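Local coordinates for putative ATP-grasp superfamily protein (Archaeoglobus fulgidus, PDB 3DF7), which is of unknown function but, as a putative member of the ATP-grasp superfamily, probably binds ATP and a metal ion, at residues Phe9-Glu14 with Glu23-Phe28; Tyr115-Gly120 with Glu221-Leu226; Ser257-Ala262 with Arg277-Arg282. All coordinates share one frame; numbering follows the deposited sequence.

Contact 1: Phe9-Glu14 with Glu23-Phe28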
loop_
_atom_site.group_PDB
_atom_site.type_symbol
_atom_site.label_atom_id
_atom_site.label_comp_id
_atom_site.label_asym_id
_atom_site.label_seq_id
_atom_site.Cartn_x
_atom_site.Cartn_y
_atom_site.Cartn_z
ATOM N N PHE A 9 6.943 -4.960 -7.911
ATOM C CA PHE A 9 8.320 -4.560 -8.196
ATOM C C PHE A 9 9.472 -5.345 -7.566
ATOM O O PHE A 9 10.390 -5.752 -8.273
ATOM C CB PHE A 9 8.507 -3.073 -7.896
ATOM C CG PHE A 9 9.730 -2.478 -8.537
ATOM C CD1 PHE A 9 9.825 -2.378 -9.926
ATOM C CD2 PHE A 9 10.789 -2.027 -7.759
ATOM C CE1 PHE A 9 10.960 -1.837 -10.534
ATOM C CE2 PHE A 9 11.930 -1.486 -8.353
ATOM C CZ PHE A 9 12.016 -1.391 -9.744
ATOM N N ALA A 10 9.445 -5.554 -6.256
ATOM C CA ALA A 10 10.528 -6.292 -5.608
ATOM C C ALA A 10 10.617 -7.751 -6.053
ATOM O O ALA A 10 11.709 -8.299 -6.196
ATOM C CB ALA A 10 10.377 -6.231 -4.089
ATOM N N THR A 11 9.464 -8.369 -6.274
ATOM C CA THR A 11 9.397 -9.773 -6.663
ATOM C C THR A 11 9.621 -10.040 -8.151
ATOM O O THR A 11 10.169 -11.083 -8.525
ATOM C CB THR A 11 8.020 -10.369 -6.260
ATOM O OG1 THR A 11 7.771 -10.103 -4.872
ATOM C CG2 THR A 11 7.987 -11.879 -6.495
ATOM N N CYS A 12 9.232 -9.086 -8.991
ATOM C CA CYS A 12 9.324 -9.255 -10.439
ATOM C C CYS A 12 10.154 -8.229 -11.208
ATOM O O CYS A 12 10.442 -8.432 -12.389
ATOM C CB CYS A 12 7.908 -9.245 -11.025
ATOM S SG CYS A 12 6.646 -10.041 -9.982
ATOM N N GLY A 13 10.525 -7.133 -10.559
ATOM C CA GLY A 13 11.268 -6.096 -11.256
ATOM C C GLY A 13 12.756 -6.036 -10.980
ATOM O O GLY A 13 13.480 -7.004 -11.208
ATOM N N GLU A 14 13.203 -4.882 -10.497
ATOM C CA GLU A 14 14.606 -4.652 -10.178
ATOM C C GLU A 14 14.883 -5.111 -8.753
ATOM O O GLU A 14 13.971 -5.213 -7.935
ATOM C CB GLU A 14 14.931 -3.159 -10.297
ATOM C CG GLU A 14 14.823 -2.594 -11.709
ATOM C CD GLU A 14 15.992 -2.999 -12.591
ATOM O OE1 GLU A 14 17.146 -2.683 -12.226
ATOM O OE2 GLU A 14 15.760 -3.631 -13.643
ATOM N N GLU A 23 8.621 -6.890 2.147
ATOM C CA GLU A 23 7.234 -6.430 2.156
ATOM C C GLU A 23 6.611 -6.634 0.776
ATOM O O GLU A 23 5.476 -7.095 0.661
ATOM C CB GLU A 23 7.154 -4.951 2.544
ATOM C CG GLU A 23 7.438 -4.685 4.017
ATOM C CD GLU A 23 7.233 -3.229 4.394
ATOM O OE1 GLU A 23 6.120 -2.707 4.180
ATOM O OE2 GLU A 23 8.188 -2.610 4.903
ATOM N N GLY A 24 7.355 -6.289 -0.271
ATOM C CA GLY A 24 6.842 -6.472 -1.619
ATOM C C GLY A 24 6.572 -7.940 -1.910
ATOM O O GLY A 24 5.539 -8.294 -2.490
ATOM N N LEU A 25 7.503 -8.800 -1.511
ATOM C CA LEU A 25 7.353 -10.234 -1.727
ATOM C C LEU A 25 6.111 -10.754 -1.007
ATOM O O LEU A 25 5.372 -11.576 -1.542
ATOM C CB LEU A 25 8.592 -10.980 -1.226
ATOM C CG LEU A 25 8.516 -12.508 -1.272
ATOM C CD1 LEU A 25 8.279 -12.984 -2.706
ATOM C CD2 LEU A 25 9.807 -13.095 -0.723
ATOM N N ALA A 26 5.894 -10.270 0.212
ATOM C CA ALA A 26 4.742 -10.680 1.006
ATOM C C ALA A 26 3.446 -10.269 0.317
ATOM O O ALA A 26 2.482 -11.039 0.258
ATOM C CB ALA A 26 4.820 -10.060 2.397
HETATM N N MSE A 27 3.421 -9.051 -0.212
HETATM C CA MSE A 27 2.232 -8.578 -0.897
HETATM C C MSE A 27 1.976 -9.373 -2.171
HETATM O O MSE A 27 0.831 -9.694 -2.481
HETATM C CB MSE A 27 2.347 -7.086 -1.234
HETATM C CG MSE A 27 2.117 -6.163 -0.040
HETATM SE SE MSE A 27 2.061 -4.287 -0.533
HETATM C CE MSE A 27 3.917 -3.872 -0.232
ATOM N N PHE A 28 3.034 -9.676 -2.922
ATOM C CA PHE A 28 2.860 -10.441 -4.157
ATOM C C PHE A 28 2.307 -11.829 -3.841
ATOM O O PHE A 28 1.378 -12.305 -4.495
ATOM C CB PHE A 28 4.188 -10.594 -4.907
ATOM C CG PHE A 28 4.058 -11.309 -6.226
ATOM C CD1 PHE A 28 3.651 -10.625 -7.368
ATOM C CD2 PHE A 28 4.310 -12.674 -6.319
ATOM C CE1 PHE A 28 3.498 -11.289 -8.586
ATOM C CE2 PHE A 28 4.157 -13.352 -7.534
ATOM C CZ PHE A 28 3.750 -12.655 -8.669
#
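Ala10 and Thr11 of the short helix 9-12 lie against Gly24 and Leu25 of helix 18-35. The backbones come close here, with Ala10 CA 5.4 Å from Gly24 CA. Ala10 points its methyl at Gly24, and Ala10 CB sits 4.3 Å from Gly24 CA. A side chain at Gly24 would run into that methyl, so the lack of one permits the close approach. No hydrogen bond crosses between the two segments.

Thr11 is the most heavily covered residue of the short helix. Its hydroxyl lies over the helix backbone, with Thr11 OG1 3.2 Å from Leu25 CA. The same oxygen touches Leu25 CD1, and the two side chains cross at about a right angle. The other branch, CG2, is anti to the backbone N, which carries it over one face of the Phe28 ring. This CH-pi contact puts Thr11 CG2 4.2 Å from the Phe28 ring centroid, 28° off the ring normal. Cys12 adds a sulfur-aromatic contact to the same ring. Its sulfur approaches obliquely, with Cys12 SG 3.7 Å from Phe28 CE1.

All the touching residues are buried. The short helix directly follows strand 3-8 of the parallel sheet, and Glu8 at the end of that strand accepts hydrogen bonds from the Ala10 and Thr11 amides. Phe28 also packs on Leu6 of this strand and meets Phe53 edge-to-face. Leu25 also touches Val292 and Val294 of strand 292-294.

Contact 2: Tyr115-Gly120 with Glu221-Leu226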
loop_
_atom_site.group_PDB
_atom_site.type_symbol
_atom_site.label_atom_id
_atom_site.label_comp_id
_atom_site.label_asym_id
_atom_site.label_seq_id
_atom_site.Cartn_x
_atom_site.Cartn_y
_atom_site.Cartn_z
ATOM N N TYR A 115 -0.911 17.247 -1.075
ATOM C CA TYR A 115 -1.257 18.239 -0.062
ATOM C C TYR A 115 -2.203 19.296 -0.647
ATOM O O TYR A 115 -3.250 19.601 -0.071
ATOM C CB TYR A 115 0.012 18.914 0.464
ATOM C CG TYR A 115 -0.248 20.206 1.212
ATOM C CD1 TYR A 115 -0.958 20.214 2.413
ATOM C CD2 TYR A 115 0.211 21.424 0.707
ATOM C CE1 TYR A 115 -1.203 21.410 3.097
ATOM C CE2 TYR A 115 -0.032 22.618 1.379
ATOM C CZ TYR A 115 -0.737 22.604 2.569
ATOM O OH TYR A 115 -0.976 23.791 3.226
ATOM N N LYS A 116 -1.837 19.855 -1.796
ATOM C CA LYS A 116 -2.674 20.877 -2.422
ATOM C C LYS A 116 -4.027 20.316 -2.846
ATOM O O LYS A 116 -5.033 21.024 -2.841
ATOM C CB LYS A 116 -1.962 21.488 -3.635
ATOM C CG LYS A 116 -0.630 22.135 -3.294
ATOM C CD LYS A 116 -0.073 22.957 -4.457
ATOM C CE LYS A 116 0.197 22.106 -5.681
ATOM N NZ LYS A 116 0.760 22.920 -6.797
ATOM N N LYS A 117 -4.051 19.038 -3.206
ATOM C CA LYS A 117 -5.289 18.402 -3.637
ATOM C C LYS A 117 -6.257 18.195 -2.471
ATOM O O LYS A 117 -7.458 18.408 -2.607
ATOM C CB LYS A 117 -4.987 17.048 -4.287
ATOM C CG LYS A 117 -6.167 16.428 -5.025
ATOM C CD LYS A 117 -6.389 17.114 -6.365
ATOM C CE LYS A 117 -7.602 16.558 -7.090
ATOM N NZ LYS A 117 -8.870 16.894 -6.387
ATOM N N LEU A 118 -5.721 17.804 -1.318
ATOM C CA LEU A 118 -6.545 17.524 -0.142
ATOM C C LEU A 118 -6.845 18.645 0.858
ATOM O O LEU A 118 -7.922 18.658 1.462
ATOM C CB LEU A 118 -5.924 16.367 0.645
ATOM C CG LEU A 118 -5.679 15.045 -0.085
ATOM C CD1 LEU A 118 -4.966 14.079 0.850
ATOM C CD2 LEU A 118 -6.998 14.464 -0.561
ATOM N N ARG A 119 -5.909 19.575 1.034
ATOM C CA ARG A 119 -6.050 20.632 2.040
ATOM C C ARG A 119 -7.402 21.302 2.263
ATOM O O ARG A 119 -7.758 21.590 3.408
ATOM C CB ARG A 119 -4.980 21.712 1.842
ATOM C CG ARG A 119 -5.023 22.435 0.524
ATOM C CD ARG A 119 -3.975 23.534 0.497
ATOM N NE ARG A 119 -3.811 24.093 -0.838
ATOM C CZ ARG A 119 -2.910 25.014 -1.158
ATOM N NH1 ARG A 119 -2.085 25.488 -0.234
ATOM N NH2 ARG A 119 -2.824 25.444 -2.406
ATOM N N GLY A 120 -8.159 21.552 1.205
ATOM C CA GLY A 120 -9.448 22.196 1.400
ATOM C C GLY A 120 -10.614 21.232 1.483
ATOM O O GLY A 120 -11.770 21.651 1.589
ATOM N N GLU A 221 -12.316 10.463 -1.983
ATOM C CA GLU A 221 -13.328 11.012 -2.873
ATOM C C GLU A 221 -12.828 12.295 -3.541
ATOM O O GLU A 221 -13.429 12.774 -4.503
ATOM C CB GLU A 221 -14.635 11.238 -2.104
ATOM C CG GLU A 221 -15.135 9.940 -1.468
ATOM C CD GLU A 221 -16.613 9.938 -1.154
ATOM O OE1 GLU A 221 -17.061 10.803 -0.375
ATOM O OE2 GLU A 221 -17.328 9.059 -1.684
ATOM N N CYS A 222 -11.710 12.824 -3.043
ATOM C CA CYS A 222 -11.098 14.039 -3.591
ATOM C C CYS A 222 -10.293 13.767 -4.853
ATOM O O CYS A 222 -10.153 14.642 -5.705
ATOM C CB CYS A 222 -10.131 14.677 -2.586
ATOM S SG CYS A 222 -10.869 15.427 -1.149
ATOM N N VAL A 223 -9.759 12.556 -4.962
ATOM C CA VAL A 223 -8.910 12.196 -6.091
ATOM C C VAL A 223 -9.562 11.330 -7.159
ATOM O O VAL A 223 -9.729 10.122 -6.981
ATOM C CB VAL A 223 -7.642 11.471 -5.590
ATOM C CG1 VAL A 223 -6.623 11.363 -6.713
ATOM C CG2 VAL A 223 -7.061 12.208 -4.390
ATOM N N GLU A 224 -9.908 11.947 -8.283
ATOM C CA GLU A 224 -10.526 11.210 -9.381
ATOM C C GLU A 224 -9.513 10.226 -9.951
ATOM O O GLU A 224 -8.344 10.561 -10.118
ATOM C CB GLU A 224 -10.980 12.169 -10.484
ATOM C CG GLU A 224 -12.171 13.032 -10.110
ATOM C CD GLU A 224 -11.933 13.855 -8.855
ATOM O OE1 GLU A 224 -10.876 14.525 -8.769
ATOM O OE2 GLU A 224 -12.804 13.837 -7.957
ATOM N N GLY A 225 -9.960 9.009 -10.239
ATOM C CA GLY A 225 -9.056 8.018 -10.791
ATOM C C GLY A 225 -8.717 6.884 -9.841
ATOM O O GLY A 225 -8.311 5.813 -10.279
ATOM N N LEU A 226 -8.863 7.109 -8.538
ATOM C CA LEU A 226 -8.568 6.045 -7.588
ATOM C C LEU A 226 -9.553 4.936 -7.895
ATOM O O LEU A 226 -10.706 5.195 -8.219
ATOM C CB LEU A 226 -8.738 6.526 -6.145
ATOM C CG LEU A 226 -7.672 7.530 -5.704
ATOM C CD1 LEU A 226 -7.925 7.949 -4.267
ATOM C CD2 LEU A 226 -6.288 6.888 -5.836
#
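Lys117, on helix 111-118, reaches across to Cys222 and Glu224 in the loop after helix 206-220. Its CB points toward this loop. CG is anti to the backbone N (chi1 -168°), and Lys117 CG passes 4.4 Å from Val223 CG2. The chain then bends at chi2 and chi4. Lys117 CE comes to 3.5 Å from Cys222 O, and the bend at chi4 brings the ammonium onto the same oxygen. The hydrogen bond from Lys117 NZ to Cys222 O is 2.7 Å long, with the donor tilted 33° from the carbonyl plane. Glu224 OE1 is a second, long salt-bridge partner, 3.9 Å from Lys117 NZ.

Beside this polar link, Leu118 CD2 packs on Cys222 CB at 3.7 Å. Leu118 also touches Val242 and Ile245 of strand 240-246. From Val223 to Leu226 the loop makes a type II beta turn, with Gly225 at positive phi.

A methionine in place of Lys117 would probably leave Cys222 O without this donor and take one positive charge from beside Glu224. Cys222 O and Glu224 OE1 are both acceptors and lie only 3.2 Å apart. The lysine charge probably eases their closeness, so the contact joins one lysine hydrogen bond and a long ion pair to apolar packing by Leu118.

Contact 3: Ser257-Ala262 with Arg277-Arg282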
loop_
_atom_site.group_PDB
_atom_site.type_symbol
_atom_site.label_atom_id
_atom_site.label_comp_id
_atom_site.label_asym_id
_atom_site.label_seq_id
_atom_site.Cartn_x
_atom_site.Cartn_y
_atom_site.Cartn_z
ATOM N N SER A 257 -6.232 -12.800 5.165
ATOM C CA SER A 257 -6.691 -14.189 5.228
ATOM C C SER A 257 -6.788 -14.718 6.653
ATOM O O SER A 257 -7.803 -15.295 7.035
ATOM C CB SER A 257 -5.775 -15.104 4.410
ATOM O OG SER A 257 -5.973 -14.896 3.023
ATOM N N ARG A 258 -5.734 -14.520 7.436
ATOM C CA ARG A 258 -5.727 -14.978 8.817
ATOM C C ARG A 258 -6.661 -14.148 9.691
ATOM O O ARG A 258 -7.446 -14.695 10.461
ATOM C CB ARG A 258 -4.302 -14.939 9.387
ATOM C CG ARG A 258 -3.409 -16.072 8.885
ATOM C CD ARG A 258 -1.943 -15.829 9.224
ATOM N NE ARG A 258 -1.713 -15.725 10.661
ATOM C CZ ARG A 258 -1.280 -16.719 11.430
ATOM N NH1 ARG A 258 -1.018 -17.911 10.903
ATOM N NH2 ARG A 258 -1.113 -16.522 12.731
ATOM N N ALA A 259 -6.587 -12.827 9.565
ATOM C CA ALA A 259 -7.429 -11.954 10.372
ATOM C C ALA A 259 -8.926 -12.007 10.067
ATOM O O ALA A 259 -9.744 -11.999 10.986
ATOM C CB ALA A 259 -6.944 -10.515 10.250
ATOM N N TYR A 260 -9.282 -12.083 8.789
ATOM C CA TYR A 260 -10.690 -12.056 8.404
ATOM C C TYR A 260 -11.267 -13.267 7.692
ATOM O O TYR A 260 -12.488 -13.350 7.504
ATOM C CB TYR A 260 -10.944 -10.823 7.534
ATOM C CG TYR A 260 -10.491 -9.526 8.165
ATOM C CD1 TYR A 260 -10.939 -9.151 9.432
ATOM C CD2 TYR A 260 -9.637 -8.657 7.482
ATOM C CE1 TYR A 260 -10.551 -7.942 10.001
ATOM C CE2 TYR A 260 -9.245 -7.444 8.045
ATOM C CZ TYR A 260 -9.708 -7.094 9.304
ATOM O OH TYR A 260 -9.329 -5.899 9.871
ATOM N N GLY A 261 -10.408 -14.197 7.295
ATOM C CA GLY A 261 -10.889 -15.364 6.583
ATOM C C GLY A 261 -11.269 -14.973 5.167
ATOM O O GLY A 261 -12.026 -15.673 4.498
ATOM N N ALA A 262 -10.738 -13.841 4.712
ATOM C CA ALA A 262 -11.009 -13.339 3.369
ATOM C C ALA A 262 -9.789 -12.583 2.853
ATOM O O ALA A 262 -9.211 -11.768 3.571
ATOM C CB ALA A 262 -12.214 -12.414 3.388
ATOM N N ARG A 277 -9.890 -12.332 13.811
ATOM C CA ARG A 277 -8.822 -12.895 14.628
ATOM C C ARG A 277 -7.653 -11.930 14.474
ATOM O O ARG A 277 -6.882 -12.029 13.520
ATOM C CB ARG A 277 -8.448 -14.279 14.091
ATOM C CG ARG A 277 -7.450 -15.076 14.933
ATOM C CD ARG A 277 -7.081 -16.349 14.183
ATOM N NE ARG A 277 -8.282 -17.046 13.725
ATOM C CZ ARG A 277 -8.336 -17.824 12.649
ATOM N NH1 ARG A 277 -7.249 -18.011 11.910
ATOM N NH2 ARG A 277 -9.480 -18.403 12.303
ATOM N N ARG A 278 -7.534 -10.993 15.410
ATOM C CA ARG A 278 -6.484 -9.985 15.351
ATOM C C ARG A 278 -5.083 -10.539 15.113
ATOM O O ARG A 278 -4.611 -11.438 15.817
ATOM C CB ARG A 278 -6.500 -9.124 16.616
ATOM C CG ARG A 278 -5.466 -8.008 16.607
ATOM C CD ARG A 278 -5.682 -7.017 17.755
ATOM N NE ARG A 278 -6.747 -6.062 17.455
ATOM C CZ ARG A 278 -7.897 -5.980 18.116
ATOM N NH1 ARG A 278 -8.150 -6.803 19.125
ATOM N NH2 ARG A 278 -8.794 -5.066 17.773
ATOM N N GLN A 279 -4.418 -9.970 14.115
ATOM C CA GLN A 279 -3.073 -10.385 13.734
ATOM C C GLN A 279 -2.065 -9.256 13.887
ATOM O O GLN A 279 -2.422 -8.080 13.827
ATOM C CB GLN A 279 -3.056 -10.808 12.262
ATOM C CG GLN A 279 -4.004 -11.933 11.916
ATOM C CD GLN A 279 -3.606 -13.210 12.594
ATOM O OE1 GLN A 279 -4.383 -13.803 13.346
ATOM N NE2 GLN A 279 -2.380 -13.640 12.347
HETATM N N MSE A 280 -0.805 -9.624 14.093
HETATM C CA MSE A 280 0.254 -8.632 14.141
HETATM C C MSE A 280 1.199 -8.972 12.999
HETATM O O MSE A 280 1.693 -10.097 12.909
HETATM C CB MSE A 280 1.054 -8.660 15.452
HETATM C CG MSE A 280 2.279 -7.730 15.390
HETATM SE SE MSE A 280 3.319 -7.563 17.011
HETATM C CE MSE A 280 2.334 -6.113 17.849
ATOM N N VAL A 281 1.430 -8.009 12.114
ATOM C CA VAL A 281 2.359 -8.211 11.013
ATOM C C VAL A 281 3.614 -7.469 11.457
ATOM O O VAL A 281 3.527 -6.341 11.933
ATOM C CB VAL A 281 1.835 -7.579 9.690
ATOM C CG1 VAL A 281 2.862 -7.771 8.574
ATOM C CG2 VAL A 281 0.510 -8.216 9.286
ATOM N N ARG A 282 4.778 -8.094 11.346
ATOM C CA ARG A 282 5.986 -7.390 11.747
ATOM C C ARG A 282 7.198 -7.788 10.936
ATOM O O ARG A 282 7.345 -8.941 10.521
ATOM C CB ARG A 282 6.274 -7.599 13.241
ATOM C CG ARG A 282 6.710 -9.001 13.620
ATOM C CD ARG A 282 6.848 -9.156 15.137
ATOM N NE ARG A 282 7.215 -10.523 15.487
ATOM C CZ ARG A 282 7.172 -11.035 16.713
ATOM N NH1 ARG A 282 6.774 -10.299 17.747
ATOM N NH2 ARG A 282 7.518 -12.301 16.898
#
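Arg258 and Ala259, in the short helix 256-260, meet Arg277, just before strand 279-285, and Gln279, its first residue. Arg258 comes first along the chain. Its CG is anti to the carbonyl carbon, and a bend at chi3 (60°) turns the guanidinium across the end of Gln279. The Gln279 amide meets the edge of this guanidinium, and the two planes are 70° apart. Arg258 CB also lies against the amide carbon, 3.7 Å from Gln279 CD. Arg258 NH2 also has a long, weak ion pair with Asp303.

The carbonyl of Arg258 is buried and has no hydrogen-bond partner in the model. It lies over one face of the Arg277 guanidinium, with Arg258 O 3.6 Å from Arg277 NH1. The positive charge may offset part of the cost of burying this oxygen.

Arg277 leads into strand 279-285, which lies between strands 194-200 and 297-303 of the large antiparallel sheet. The helix end packs where the strand begins, and Gln279 pairs with Val200 through the backbone.

Ala259 makes the closest backbone approach. Arg277 N donates to Ala259 O at 2.8 Å, in the carbonyl plane and on a lone pair, with an N-H...O angle of 155°. A CA-H...O contact runs the other way, from Ala259 CA to Arg277 O at 3.2 Å. The Ala259 methyl packs on the aliphatic part of Gln279, with Ala259 CB 3.7 Å from Gln279 CG.

Tyr260 packs its ring on Val200 of strand 194-200, and its hydroxyl hydrogen-bonds Ser184 of strand 180-191. Gly261 then leaves the helix with positive phi.

How the contacts relate
The three contacts follow one another along the chain, each closing before the next opens. Contact 1 packs beside the parallel sheet that holds strand 3-8. Contact 2 lies within the ATP-grasp domain, on the opposite side of the chain's centre, with its centre about 28 Å from that of contact 1. Contact 3 is about 30 Å from contact 2 and about 20 Å from contact 1, centre to centre. The large antiparallel sheet links all three: contact 1 reaches its edge strand 292-294, contact 2 the opposite edge strand 240-246, and contact 3 includes strand 279-285. Glu23 further ties helix 18-35 to Lys283 on that last strand. Helix 18-35 is thus joined to the C-terminal strands.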